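Long-range contacts in methyl-CpG-binding domain protein 3 (Homo sapiens, PDB 6CCG), which binds DNA carrying methylated CpG sites through its methyl-CpG-binding domain and probably reads methylation marks in transcriptional regulation: residues E18-P23 against D34-S39; A12-W17 against R53-S58. All coordinates share one frame; numbering follows the deposited sequence.

Contact 1: residues E18-P23 against D34-S39. With nucleotides of chain C.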
loop_
_atom_site.group_PDB
_atom_site.type_symbol
_atom_site.label_atom_id
_atom_site.label_comp_id
_atom_site.label_asym_id
_atom_site.label_seq_id
_atom_site.Cartn_x
_atom_site.Cartn_y
_atom_site.Cartn_z
ATOM N N GLU A 18 7.465 1.106 -0.633
ATOM C CA GLU A 18 7.050 1.403 0.760
ATOM C C GLU A 18 5.551 1.401 0.910
ATOM O O GLU A 18 4.823 1.652 -0.074
ATOM C CB GLU A 18 7.646 2.730 1.190
ATOM C CG GLU A 18 9.138 2.643 1.424
ATOM C CD GLU A 18 9.798 3.970 1.688
ATOM O OE1 GLU A 18 9.112 5.019 1.743
ATOM O OE2 GLU A 18 11.021 3.954 1.845
ATOM N N ARG A 19 5.085 1.095 2.143
ATOM C CA ARG A 19 3.659 1.089 2.502
ATOM C C ARG A 19 3.403 2.189 3.572
ATOM O O ARG A 19 4.217 2.391 4.440
ATOM C CB ARG A 19 3.255 -0.282 3.089
ATOM C CG ARG A 19 1.802 -0.388 3.562
ATOM C CD ARG A 19 1.413 -1.835 3.960
ATOM N NE ARG A 19 0.027 -1.883 4.449
ATOM C CZ ARG A 19 -0.353 -1.585 5.688
ATOM N NH1 ARG A 19 0.541 -1.221 6.629
ATOM N NH2 ARG A 19 -1.645 -1.663 6.012
ATOM N N GLU A 20 2.274 2.884 3.453
ATOM C CA GLU A 20 1.923 3.976 4.358
ATOM C C GLU A 20 0.482 3.816 4.801
ATOM O O GLU A 20 -0.389 3.495 3.988
ATOM C CB GLU A 20 2.101 5.342 3.679
ATOM C CG GLU A 20 1.651 6.550 4.498
ATOM C CD GLU A 20 1.784 7.834 3.719
ATOM O OE1 GLU A 20 1.038 8.017 2.723
ATOM O OE2 GLU A 20 2.635 8.659 4.095
ATOM N N GLU A 21 0.257 4.026 6.111
ATOM C CA GLU A 21 -1.077 4.088 6.706
ATOM C C GLU A 21 -1.264 5.504 7.188
ATOM O O GLU A 21 -0.386 6.025 7.870
ATOM C CB GLU A 21 -1.174 3.189 7.925
ATOM C CG GLU A 21 -1.037 1.720 7.656
ATOM C CD GLU A 21 -1.067 0.900 8.929
ATOM O OE1 GLU A 21 -1.541 1.393 9.963
ATOM O OE2 GLU A 21 -0.619 -0.250 8.891
ATOM N N VAL A 22 -2.391 6.128 6.833
ATOM C CA VAL A 22 -2.690 7.502 7.215
ATOM C C VAL A 22 -4.095 7.499 7.844
ATOM O O VAL A 22 -5.075 7.475 7.125
ATOM C CB VAL A 22 -2.696 8.461 6.007
ATOM C CG1 VAL A 22 -2.989 9.901 6.462
ATOM C CG2 VAL A 22 -1.372 8.391 5.239
ATOM N N PRO A 23 -4.183 7.510 9.196
ATOM C CA PRO A 23 -5.513 7.589 9.773
ATOM C C PRO A 23 -6.158 8.943 9.462
ATOM O O PRO A 23 -5.498 9.992 9.537
ATOM C CB PRO A 23 -5.275 7.444 11.292
ATOM C CG PRO A 23 -3.851 7.812 11.514
ATOM C CD PRO A 23 -3.116 7.707 10.196
ATOM N N ASP A 34 -6.486 4.993 5.714
ATOM C CA ASP A 34 -6.152 4.850 4.283
ATOM C C ASP A 34 -4.758 4.253 4.186
ATOM O O ASP A 34 -3.850 4.618 4.967
ATOM C CB ASP A 34 -6.178 6.204 3.570
ATOM C CG ASP A 34 -7.546 6.814 3.574
ATOM O OD1 ASP A 34 -8.438 6.320 2.838
ATOM O OD2 ASP A 34 -7.742 7.777 4.359
ATOM N N VAL A 35 -4.592 3.367 3.206
ATOM C CA VAL A 35 -3.329 2.697 2.932
ATOM C C VAL A 35 -2.860 3.117 1.529
ATOM O O VAL A 35 -3.649 3.086 0.587
ATOM C CB VAL A 35 -3.526 1.171 3.014
ATOM C CG1 VAL A 35 -2.250 0.410 2.579
ATOM C CG2 VAL A 35 -3.908 0.799 4.427
ATOM N N PHE A 36 -1.596 3.544 1.444
ATOM C CA PHE A 36 -0.938 3.926 0.215
ATOM C C PHE A 36 0.341 3.088 0.040
ATOM O O PHE A 36 0.887 2.575 1.027
ATOM C CB PHE A 36 -0.598 5.402 0.252
ATOM C CG PHE A 36 -1.792 6.286 0.519
ATOM C CD1 PHE A 36 -2.777 6.453 -0.452
ATOM C CD2 PHE A 36 -1.991 6.852 1.787
ATOM C CE1 PHE A 36 -3.945 7.254 -0.190
ATOM C CE2 PHE A 36 -3.103 7.664 2.036
ATOM C CZ PHE A 36 -4.086 7.860 1.055
ATOM N N TYR A 37 0.782 2.946 -1.206
ATOM C CA TYR A 37 2.107 2.378 -1.540
ATOM C C TYR A 37 2.920 3.366 -2.387
ATOM O O TYR A 37 2.352 4.143 -3.178
ATOM C CB TYR A 37 1.974 1.045 -2.264
ATOM C CG TYR A 37 1.360 0.010 -1.387
ATOM C CD1 TYR A 37 2.140 -0.775 -0.549
ATOM C CD2 TYR A 37 -0.027 -0.113 -1.312
ATOM C CE1 TYR A 37 1.553 -1.696 0.318
ATOM C CE2 TYR A 37 -0.628 -1.021 -0.456
ATOM C CZ TYR A 37 0.158 -1.816 0.345
ATOM O OH TYR A 37 -0.442 -2.697 1.149
ATOM N N TYR A 38 4.225 3.370 -2.187
ATOM C CA TYR A 38 5.108 4.259 -2.925
ATOM C C TYR A 38 6.096 3.425 -3.677
ATOM O O TYR A 38 6.705 2.506 -3.100
ATOM C CB TYR A 38 5.796 5.244 -1.999
ATOM C CG TYR A 38 4.825 6.217 -1.355
ATOM C CD1 TYR A 38 4.140 5.876 -0.199
ATOM C CD2 TYR A 38 4.598 7.488 -1.914
ATOM C CE1 TYR A 38 3.235 6.765 0.396
ATOM C CE2 TYR A 38 3.706 8.389 -1.340
ATOM C CZ TYR A 38 3.025 8.036 -0.182
ATOM O OH TYR A 38 2.137 8.938 0.394
ATOM N N SER A 39 6.250 3.701 -4.975
ATOM C CA SER A 39 7.313 3.056 -5.752
ATOM C C SER A 39 8.707 3.574 -5.303
ATOM O O SER A 39 8.786 4.581 -4.607
ATOM C CB SER A 39 7.101 3.318 -7.257
ATOM O OG SER A 39 7.275 4.677 -7.569
ATOM N N1 5CM C 6 -11.948 12.216 1.868
ATOM C C2 5CM C 6 -12.400 12.009 0.522
ATOM N N3 5CM C 6 -11.706 11.199 -0.332
ATOM C C4 5CM C 6 -10.568 10.569 0.066
ATOM C C5 5CM C 6 -10.079 10.767 1.452
ATOM C C5A 5CM C 6 -8.823 10.121 2.004
ATOM C C6 5CM C 6 -10.808 11.591 2.303
ATOM O O2 5CM C 6 -13.431 12.525 0.053
ATOM N N4 5CM C 6 -9.931 9.790 -0.833
ATOM C "C1'" 5CM C 6 -12.704 13.086 2.776
ATOM C "C2'" 5CM C 6 -13.715 12.280 3.557
ATOM C "C3'" 5CM C 6 -13.756 12.852 4.931
ATOM C "C4'" 5CM C 6 -12.855 14.057 4.791
ATOM O "O4'" 5CM C 6 -11.911 13.722 3.769
ATOM O "O3'" 5CM C 6 -15.031 13.372 5.256
ATOM C "C5'" 5CM C 6 -12.191 14.440 6.065
ATOM O "O5'" 5CM C 6 -11.027 13.659 6.225
ATOM P P 5CM C 6 -9.865 14.530 6.818
ATOM O OP1 5CM C 6 -10.542 15.635 7.537
ATOM O OP2 5CM C 6 -8.830 13.652 7.513
HETATM O O HOH W 1 -5.952 9.276 5.205
#
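With its CG opposite the backbone N (chi1 175°) and the chain extended beyond it, E20 leans over to Y38, whose own CG lies on the far side from its carbonyl carbon, and the two polar ends meet across the central beta hairpin of the methyl-CpG-binding domain. The Y38 hydroxyl donates to OE1 of E20 at 2.7 Å (OH to OE1), arriving from above the carboxylate, whose plane stands almost square to the phenol ring. The antiparallel strands are held by paired backbone bonds at E18-Y38, E20-F36 and V22-D34; the last pair is uneven, D34 N to V22 O stretching to 3.2 Å where V22 N to D34 O is 2.8 Å. On the face shared with E20 and Y38, V22 CG2 meets the edge of the F36 ring 3.7 Å from CE2. On the other face R19, extended from CG to NE, runs alongside Y37, CG lying 3.5 Å from CE1 of that ring. R19 NH1 donates to OE2 of E21 in a salt bridge, and NH2 also reaches the carbonyl of R67, while the Y37 hydroxyl bonds the carbonyl of F66. At the DNA end, D34 is paired with R24, and a water donates to both V22 O and D34 OD2. The same OD2 lies 3.5 Å from C5A, the methyl carbon of methylated cytosine 5CM6 of chain C.

Contact 2: residues A12-W17 against R53-S58; sequences ALPQGW and RYLGGS
L55 fits its isobutyl group between L13, P14 and W17, a compact example of one branched side chain packed between a helix and a loop. Its CG stands opposite the carbonyl carbon (chi1 -73°), and with chi2 extended CD1 comes over the six-membered ring of W17, while CD2 lies near CZ2 of the indole and also reaches P14. CD1 is 3.9 Å from the ring centroid and only 12° off the ring normal, a CH-pi contact. The same methyl touches L13 CD2 at 3.7 Å, the two leucines crossing at about a right angle. CD2 meets CG of P14 at 3.8 Å. W17 comes from the opposite direction to L55; its CG lies opposite its own carbonyl carbon, beside the backbone N, and CZ2 of the indole is 3.7 Å from L55 CG. Y54 CB borders the edge of the indole, while the Y54 ring leads away to meet F45 edge to face. P14 and W17 are the ends of a type II turn, closed by W17 N to P14 O. Across the interface the chemistry is wholly apolar, which implies that shape and dispersion, with the indole face as a platform, hold L55 of helix 48-55 against the loop.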
loop_
_atom_site.group_PDB
_atom_site.type_symbol
_atom_site.label_atom_id
_atom_site.label_comp_id
_atom_site.label_asym_id
_atom_site.label_seq_id
_atom_site.Cartn_x
_atom_site.Cartn_y
_atom_site.Cartn_z
ATOM N N ALA A 12 6.550 -7.376 1.237
ATOM C CA ALA A 12 5.788 -8.161 0.270
ATOM C C ALA A 12 5.975 -7.695 -1.201
ATOM O O ALA A 12 5.557 -8.392 -2.101
ATOM C CB ALA A 12 4.316 -8.155 0.638
ATOM N N LEU A 13 6.564 -6.510 -1.407
ATOM C CA LEU A 13 6.776 -5.913 -2.741
ATOM C C LEU A 13 8.302 -5.814 -3.037
ATOM O O LEU A 13 9.113 -6.060 -2.156
ATOM C CB LEU A 13 6.111 -4.522 -2.795
ATOM C CG LEU A 13 4.591 -4.489 -2.547
ATOM C CD1 LEU A 13 4.113 -3.062 -2.455
ATOM C CD2 LEU A 13 3.841 -5.218 -3.643
ATOM N N PRO A 14 8.687 -5.453 -4.279
ATOM C CA PRO A 14 10.123 -5.458 -4.602
ATOM C C PRO A 14 10.909 -4.432 -3.785
ATOM O O PRO A 14 10.306 -3.571 -3.101
ATOM C CB PRO A 14 10.149 -5.101 -6.099
ATOM C CG PRO A 14 8.850 -5.575 -6.607
ATOM C CD PRO A 14 7.886 -5.197 -5.482
ATOM N N GLN A 15 12.218 -4.536 -3.859
ATOM C CA GLN A 15 13.151 -3.624 -3.164
ATOM C C GLN A 15 12.798 -2.175 -3.416
ATOM O O GLN A 15 12.531 -1.769 -4.557
ATOM C CB GLN A 15 14.613 -3.881 -3.608
ATOM N N GLY A 16 12.735 -1.406 -2.332
ATOM C CA GLY A 16 12.456 0.020 -2.389
ATOM C C GLY A 16 10.991 0.455 -2.357
ATOM O O GLY A 16 10.733 1.638 -2.258
ATOM N N TRP A 17 10.029 -0.487 -2.453
ATOM C CA TRP A 17 8.608 -0.117 -2.380
ATOM C C TRP A 17 8.233 0.074 -0.907
ATOM O O TRP A 17 8.643 -0.718 -0.043
ATOM C CB TRP A 17 7.694 -1.166 -3.013
ATOM C CG TRP A 17 7.640 -1.106 -4.513
ATOM C CD1 TRP A 17 8.583 -1.616 -5.396
ATOM C CD2 TRP A 17 6.602 -0.553 -5.316
ATOM N NE1 TRP A 17 8.178 -1.403 -6.691
ATOM C CE2 TRP A 17 6.977 -0.751 -6.683
ATOM C CE3 TRP A 17 5.391 0.103 -5.034
ATOM C CZ2 TRP A 17 6.181 -0.318 -7.752
ATOM C CZ3 TRP A 17 4.611 0.528 -6.080
ATOM C CH2 TRP A 17 5.019 0.307 -7.451
ATOM N N ARG A 53 -1.164 -2.462 -12.385
ATOM C CA ARG A 53 -0.645 -1.944 -13.696
ATOM C C ARG A 53 0.903 -1.727 -13.726
ATOM O O ARG A 53 1.504 -1.766 -14.786
ATOM C CB ARG A 53 -1.397 -0.648 -14.076
ATOM C CG ARG A 53 -2.867 -0.896 -14.448
ATOM C CD ARG A 53 -3.472 0.278 -15.182
ATOM N NE ARG A 53 -3.771 1.383 -14.294
ATOM C CZ ARG A 53 -4.864 1.469 -13.519
ATOM N NH1 ARG A 53 -5.044 2.548 -12.747
ATOM N NH2 ARG A 53 -5.786 0.481 -13.500
ATOM N N TYR A 54 1.525 -1.518 -12.560
ATOM C CA TYR A 54 3.011 -1.375 -12.450
ATOM C C TYR A 54 3.723 -2.696 -12.120
ATOM O O TYR A 54 4.731 -3.041 -12.760
ATOM C CB TYR A 54 3.383 -0.256 -11.440
ATOM C CG TYR A 54 3.049 1.085 -12.006
ATOM C CD1 TYR A 54 1.717 1.479 -12.145
ATOM C CD2 TYR A 54 4.056 1.953 -12.491
ATOM C CE1 TYR A 54 1.377 2.712 -12.731
ATOM C CE2 TYR A 54 3.734 3.177 -13.071
ATOM C CZ TYR A 54 2.375 3.557 -13.179
ATOM O OH TYR A 54 1.994 4.768 -13.743
ATOM N N LEU A 55 3.179 -3.445 -11.168
ATOM C CA LEU A 55 3.840 -4.658 -10.666
ATOM C C LEU A 55 3.265 -5.980 -11.143
ATOM O O LEU A 55 3.938 -7.015 -11.014
ATOM C CB LEU A 55 3.800 -4.630 -9.128
ATOM C CG LEU A 55 4.732 -3.645 -8.462
ATOM C CD1 LEU A 55 4.529 -3.719 -6.960
ATOM C CD2 LEU A 55 6.201 -3.945 -8.836
ATOM N N GLY A 56 2.043 -5.961 -11.701
ATOM C CA GLY A 56 1.342 -7.174 -12.149
ATOM C C GLY A 56 2.173 -8.088 -13.034
ATOM O O GLY A 56 2.076 -9.306 -12.920
ATOM N N GLY A 57 2.995 -7.498 -13.912
ATOM C CA GLY A 57 3.940 -8.267 -14.744
ATOM C C GLY A 57 5.105 -8.769 -13.911
ATOM O O GLY A 57 5.282 -9.979 -13.753
ATOM N N SER A 58 5.877 -7.817 -13.360
ATOM C CA SER A 58 7.022 -8.079 -12.445
ATOM C C SER A 58 6.813 -9.220 -11.439
ATOM O O SER A 58 7.762 -9.940 -11.123
ATOM C CB SER A 58 7.352 -6.812 -11.622
ATOM O OG SER A 58 7.677 -5.713 -12.446
#

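How the contacts relate
Followed from the N terminus, the chain leaves strand 6-9 and enters the loop 12-17, the first half of contact 2, which runs directly into strand 18-23. After the long loop beyond that strand, it comes back along 34-39 and closes contact 1 as a hairpin. It then continues through strand 44-45 into helix 48-55, part of which belongs to the segment 53-58 that completes contact 2, so the short hairpin closure lies wholly within the much longer one. The two meet where the sheet ends: W17 CE3 packs 3.4 Å from Y38 O, and L13 CD1 lies 3.6 Å from Y37 CD1. Contact 1 thus builds the middle of the sheet, and contact 2 ties the loop leading into it to the helix.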